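Local coordinates for acidocalcisomal pyrophosphatase (Trypanosoma brucei brucei, PDB 5C5V), which probably hydrolyses inorganic pyrophosphate to phosphate with the help of magnesium ions, at residues N150-I155 / G199-T204; T204-E209 / D221-V226. All blocks are in the same frame, centred on the assembly; numbering follows the deposited sequence.

Interaction 1 of 2, residues N150-I155 / G199-T204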
# COMPACT_ATOMS: atom_id res chain seq x y z
N ASN A 150 8.85 0.57 -18.87
CA ASN A 150 7.89 -0.52 -18.77
C ASN A 150 6.53 0.09 -18.50
O ASN A 150 6.01 -0.00 -17.40
CB ASN A 150 8.26 -1.51 -17.66
CG ASN A 150 7.40 -2.80 -17.68
OD1 ASN A 150 6.37 -2.88 -18.36
ND2 ASN A 150 7.81 -3.79 -16.91
N ARG A 151 5.98 0.74 -19.51
CA ARG A 151 4.71 1.41 -19.36
C ARG A 151 3.95 1.21 -20.66
O ARG A 151 4.27 1.83 -21.68
CB ARG A 151 4.91 2.89 -19.02
CG ARG A 151 3.62 3.60 -18.59
CD ARG A 151 3.85 5.07 -18.15
NE ARG A 151 4.29 5.14 -16.75
CZ ARG A 151 3.50 5.30 -15.68
NH1 ARG A 151 2.17 5.45 -15.81
NH2 ARG A 151 4.04 5.34 -14.47
N TYR A 152 2.97 0.32 -20.60
CA TYR A 152 2.20 -0.09 -21.76
C TYR A 152 0.74 0.27 -21.63
O TYR A 152 0.18 0.23 -20.55
CB TYR A 152 2.32 -1.61 -21.94
CG TYR A 152 3.70 -2.10 -22.28
CD1 TYR A 152 4.08 -2.26 -23.61
CD2 TYR A 152 4.63 -2.38 -21.29
CE1 TYR A 152 5.35 -2.71 -23.94
CE2 TYR A 152 5.90 -2.83 -21.60
CZ TYR A 152 6.26 -2.99 -22.94
OH TYR A 152 7.52 -3.44 -23.28
N ASN A 153 0.09 0.60 -22.73
CA ASN A 153 -1.35 0.80 -22.67
C ASN A 153 -2.08 -0.54 -22.78
O ASN A 153 -1.78 -1.36 -23.65
CB ASN A 153 -1.82 1.75 -23.76
CG ASN A 153 -1.77 3.19 -23.31
OD1 ASN A 153 -2.06 3.48 -22.16
ND2 ASN A 153 -1.38 4.08 -24.21
N PHE A 154 -3.01 -0.73 -21.86
CA PHE A 154 -3.81 -1.94 -21.78
C PHE A 154 -5.25 -1.57 -22.06
O PHE A 154 -5.80 -0.68 -21.42
CB PHE A 154 -3.65 -2.59 -20.38
CG PHE A 154 -4.69 -3.65 -20.05
CD1 PHE A 154 -4.58 -4.94 -20.53
CD2 PHE A 154 -5.75 -3.36 -19.20
CE1 PHE A 154 -5.53 -5.94 -20.18
CE2 PHE A 154 -6.70 -4.34 -18.85
CZ PHE A 154 -6.60 -5.62 -19.34
N ILE A 155 -5.84 -2.24 -23.03
CA ILE A 155 -7.25 -2.04 -23.30
C ILE A 155 -8.06 -3.12 -22.61
O ILE A 155 -7.94 -4.29 -22.96
CB ILE A 155 -7.56 -2.06 -24.80
CG1 ILE A 155 -6.71 -1.00 -25.52
CG2 ILE A 155 -9.05 -1.84 -25.05
CD1 ILE A 155 -6.62 -1.21 -27.02
N GLY A 199 -7.94 -8.23 -21.37
CA GLY A 199 -8.03 -7.41 -22.56
C GLY A 199 -6.88 -7.63 -23.52
O GLY A 199 -6.44 -8.75 -23.73
N ALA A 200 -6.39 -6.55 -24.11
CA ALA A 200 -5.39 -6.67 -25.15
C ALA A 200 -4.46 -5.47 -25.20
O ALA A 200 -4.76 -4.41 -24.64
CB ALA A 200 -6.07 -6.87 -26.50
N PHE A 201 -3.32 -5.65 -25.86
CA PHE A 201 -2.40 -4.56 -26.12
C PHE A 201 -2.66 -4.02 -27.52
O PHE A 201 -2.65 -4.78 -28.49
CB PHE A 201 -0.94 -5.02 -25.98
CG PHE A 201 -0.51 -5.31 -24.56
CD1 PHE A 201 -0.40 -4.29 -23.63
CD2 PHE A 201 -0.23 -6.60 -24.16
CE1 PHE A 201 -0.01 -4.56 -22.32
CE2 PHE A 201 0.17 -6.88 -22.85
CZ PHE A 201 0.28 -5.84 -21.94
N PRO A 202 -2.85 -2.70 -27.63
CA PRO A 202 -3.01 -2.12 -28.97
C PRO A 202 -1.72 -2.25 -29.78
O PRO A 202 -0.66 -2.45 -29.19
CB PRO A 202 -3.33 -0.64 -28.67
CG PRO A 202 -2.69 -0.39 -27.34
CD PRO A 202 -2.87 -1.68 -26.57
N GLN A 203 -1.83 -2.16 -31.11
CA GLN A 203 -0.66 -2.15 -32.01
C GLN A 203 0.18 -3.42 -31.87
O GLN A 203 1.41 -3.39 -31.98
CB GLN A 203 0.20 -0.91 -31.76
CG GLN A 203 -0.60 0.40 -31.83
CD GLN A 203 0.25 1.66 -31.71
OE1 GLN A 203 1.30 1.68 -31.05
NE2 GLN A 203 -0.20 2.73 -32.37
N THR A 204 -0.50 -4.53 -31.60
CA THR A 204 0.11 -5.86 -31.66
C THR A 204 -0.79 -6.79 -32.46
O THR A 204 -1.99 -6.54 -32.60
CB THR A 204 0.32 -6.48 -30.26
OG1 THR A 204 -0.96 -6.67 -29.64
CG2 THR A 204 1.19 -5.60 -29.39

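Interaction 2 of 2, residues T204-E209 / D221-V226. With MG (magnesium ion), chain E; MG (magnesium ion), chain G; 2PN (imidodiphosphoric acid), chain C.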
# COMPACT_ATOMS: atom_id res chain seq x y z
N THR A 204 -0.50 -4.53 -31.60
CA THR A 204 0.11 -5.86 -31.66
C THR A 204 -0.79 -6.79 -32.46
O THR A 204 -1.99 -6.54 -32.60
CB THR A 204 0.32 -6.48 -30.26
OG1 THR A 204 -0.96 -6.67 -29.64
CG2 THR A 204 1.19 -5.60 -29.39
N TRP A 205 -0.21 -7.88 -32.93
CA TRP A 205 -0.97 -8.86 -33.69
C TRP A 205 -0.28 -10.23 -33.62
O TRP A 205 0.92 -10.35 -33.91
CB TRP A 205 -1.13 -8.39 -35.14
CG TRP A 205 -1.86 -9.33 -36.05
CD1 TRP A 205 -3.10 -9.87 -35.87
CD2 TRP A 205 -1.38 -9.84 -37.30
NE1 TRP A 205 -3.42 -10.69 -36.93
CE2 TRP A 205 -2.38 -10.69 -37.82
CE3 TRP A 205 -0.19 -9.68 -38.02
CZ2 TRP A 205 -2.23 -11.36 -39.04
CZ3 TRP A 205 -0.05 -10.35 -39.23
CH2 TRP A 205 -1.06 -11.18 -39.72
N GLU A 206 -1.04 -11.25 -33.22
CA GLU A 206 -0.53 -12.62 -33.24
C GLU A 206 -0.59 -13.13 -34.67
O GLU A 206 -1.57 -13.76 -35.08
CB GLU A 206 -1.32 -13.52 -32.29
CG GLU A 206 -1.31 -13.06 -30.84
CD GLU A 206 -0.07 -13.52 -30.08
OE1 GLU A 206 0.98 -13.75 -30.71
OE2 GLU A 206 -0.15 -13.66 -28.84
N SER A 207 0.47 -12.85 -35.42
CA SER A 207 0.51 -13.08 -36.86
C SER A 207 0.19 -14.52 -37.28
O SER A 207 0.73 -15.48 -36.74
CB SER A 207 1.90 -12.72 -37.40
OG SER A 207 1.98 -13.01 -38.77
N THR A 208 -0.67 -14.64 -38.29
CA THR A 208 -0.98 -15.92 -38.89
C THR A 208 0.11 -16.35 -39.88
O THR A 208 0.01 -17.42 -40.48
CB THR A 208 -2.33 -15.87 -39.61
OG1 THR A 208 -2.27 -14.91 -40.68
CG2 THR A 208 -3.44 -15.50 -38.64
N GLU A 209 1.13 -15.53 -40.07
CA GLU A 209 2.19 -15.84 -41.01
C GLU A 209 3.47 -16.23 -40.29
O GLU A 209 4.48 -16.55 -40.92
CB GLU A 209 2.47 -14.65 -41.95
CG GLU A 209 1.25 -14.07 -42.67
CD GLU A 209 1.63 -12.92 -43.63
N ASP A 221 -5.16 -12.27 -33.46
CA ASP A 221 -5.74 -11.23 -32.60
C ASP A 221 -4.64 -10.40 -31.97
O ASP A 221 -3.48 -10.80 -31.95
CB ASP A 221 -6.60 -11.85 -31.49
CG ASP A 221 -8.09 -11.86 -31.81
OD1 ASP A 221 -8.59 -10.88 -32.40
OD2 ASP A 221 -8.78 -12.83 -31.45
N PRO A 222 -5.00 -9.22 -31.44
CA PRO A 222 -4.01 -8.51 -30.61
C PRO A 222 -3.52 -9.40 -29.46
O PRO A 222 -4.24 -10.30 -29.05
CB PRO A 222 -4.80 -7.31 -30.08
CG PRO A 222 -5.89 -7.13 -31.06
CD PRO A 222 -6.26 -8.47 -31.55
N VAL A 223 -2.32 -9.14 -28.97
CA VAL A 223 -1.77 -9.87 -27.83
C VAL A 223 -2.65 -9.69 -26.58
O VAL A 223 -3.07 -8.57 -26.24
CB VAL A 223 -0.33 -9.41 -27.53
CG1 VAL A 223 0.19 -10.02 -26.22
CG2 VAL A 223 0.59 -9.78 -28.68
N ASP A 224 -2.92 -10.80 -25.90
CA ASP A 224 -3.81 -10.82 -24.76
C ASP A 224 -3.09 -10.49 -23.46
O ASP A 224 -1.95 -10.89 -23.26
CB ASP A 224 -4.49 -12.20 -24.65
CG ASP A 224 -5.40 -12.50 -25.83
OD1 ASP A 224 -6.13 -11.59 -26.29
OD2 ASP A 224 -5.39 -13.65 -26.30
N ALA A 225 -3.76 -9.76 -22.58
CA ALA A 225 -3.17 -9.36 -21.31
C ALA A 225 -4.10 -9.63 -20.13
O ALA A 225 -5.32 -9.46 -20.22
CB ALA A 225 -2.79 -7.88 -21.36
N VAL A 226 -3.52 -10.07 -19.02
CA VAL A 226 -4.26 -10.24 -17.78
C VAL A 226 -3.72 -9.24 -16.77
O VAL A 226 -2.55 -9.31 -16.38
CB VAL A 226 -4.11 -11.68 -17.23
CG1 VAL A 226 -5.16 -11.93 -16.16
CG2 VAL A 226 -4.25 -12.68 -18.36
MG MG E . -5.91 -14.53 -28.03
MG MG G . -7.73 -11.90 -27.39
P1 2PN C . -10.72 -16.68 -26.71
O1 2PN C . -11.77 -16.32 -27.79
O2 2PN C . -9.67 -17.62 -27.35
O3 2PN C . -11.44 -17.29 -25.48
N1 2PN C . -10.01 -15.30 -26.18
P2 2PN C . -8.98 -14.39 -27.07
O4 2PN C . -9.61 -14.01 -28.45
O5 2PN C . -7.74 -15.23 -27.31
O6 2PN C . -8.64 -13.16 -26.34
O HOH W 1 -7.15 -13.27 -28.80
O HOH W 2 -4.41 -13.15 -28.89
O HOH W 3 -6.81 -10.13 -28.59
O HOH W 4 -9.62 -11.23 -28.43
O HOH W 5 -8.11 -10.28 -26.15

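Interaction 1 of 2, residues N150-I155 / G199-T204
Ile-155 and Ala-200 face each other as an antiparallel hydrogen-bonded pair, and each satisfies both backbone polar groups of the other. Ile-155 N donates to Ala-200 O over 2.9 Å, with 164° at the hydrogen. The return bond, Ala-200 N to Ile-155 O, measures 3.0 Å. Ile-155 O also receives a CA-H...O contact from Gly-199 CA at 3.1 Å. The Phe-154 ring reaches the same glycine, its CE1 lying 3.5 Å from Gly-199 N; with CG anti to the backbone N, chi1 165° swings the ring over to the Gly-199 backbone.

Beyond the pair the chains diverge, and side chains replace the backbone bonds. Asn-153 O sits at the edge of the Phe-201 ring, near its plane, 3.2 Å from CD1, while Pro-202 CD approaches the same oxygen. The Asn-153 amide looks elsewhere, its ND2 donating to Pro-133 O. Tyr-152 meets the Phe-201 ring obliquely, planes at 64°, and its CB touches Phe-201 CE1 at 3.8 Å. Ile-155 CD1 packs against Pro-202 CB. After the proline, Thr-204 OG1 donates back to Phe-201 O over 2.8 Å, closing a turn.

Tyr-152 and Phe-154 share further backbone bonds with Val-241 and Ser-239, so strand 152-156 is held between strands 197-200 and 238-251. Followed on through strands 224-227 and 254-263, the pairings return to 238-251 and close the five-stranded, OB-like barrel characteristic of family I soluble pyrophosphatases.

Interaction 2 of 2, residues T204-E209 / D221-V226
Asp-221 O accepts the backbone N of Glu-206 at 2.8 Å in a nearly straight bond (167° at the hydrogen). Glu-206 CG packs against the same oxygen at 3.3 Å. The Asp-221 side chain starts out away from this loop, and its OD2 lies 3.3 Å from imidodiphosphate O4 and takes a weak hydrogen bond from a water shared by both magnesium ions.

Next, Pro-222 CA makes a CA-H...O contact with Thr-204 O at 3.5 Å, and Pro-222 O accepts from two waters, one on each magnesium. This is the aspartate-rich metal-binding segment of the family's active site, Asp-Xaa-Asp-Pro-Val-Asp, running here from Asp-219 to Asp-224.

Val-223 N donates to Thr-204 OG1 over 2.9 Å; the hydroxyl, already given to Phe-201 O, here acts as acceptor. OG1 stands between its backbone N and carbonyl carbon (chi1 63°), which turns it to the valine amide. The Val-223 and Thr-204 side chains cross at about a right angle, CG2 3.7 Å from CB, and Val-223 CG2 also touches the Glu-206 carboxylate.

Asp-224 bridges the metals: OD1 binds one magnesium and OD2 the other, each at 2.0 Å, while Lys-258 NZ hydrogen-bonds OD2.

The two interactions share Thr-204 and run in series along the chain, with centres 11 Å apart. Strands 197-200 and 224-227 are sheet neighbours, and this is where the contacts join: Gly-199 O lies 3.1 Å from Ala-225 N and Phe-201 N lies 3.0 Å from Val-223 O, both probable hydrogen bonds. Packing adds to this, with Phe-201 CE2 3.5 Å from Ala-225 CB. Both interactions thus reach the same sheet, and interaction 2 supplies the metal ligand Asp-224. The Ala-200 side chain comes within about 5 Å of a magnesium ion and of the Asp-224 side chain, and about 7 Å of the imidodiphosphate, so interaction 1 borders the metal and ligand site through Ala-200.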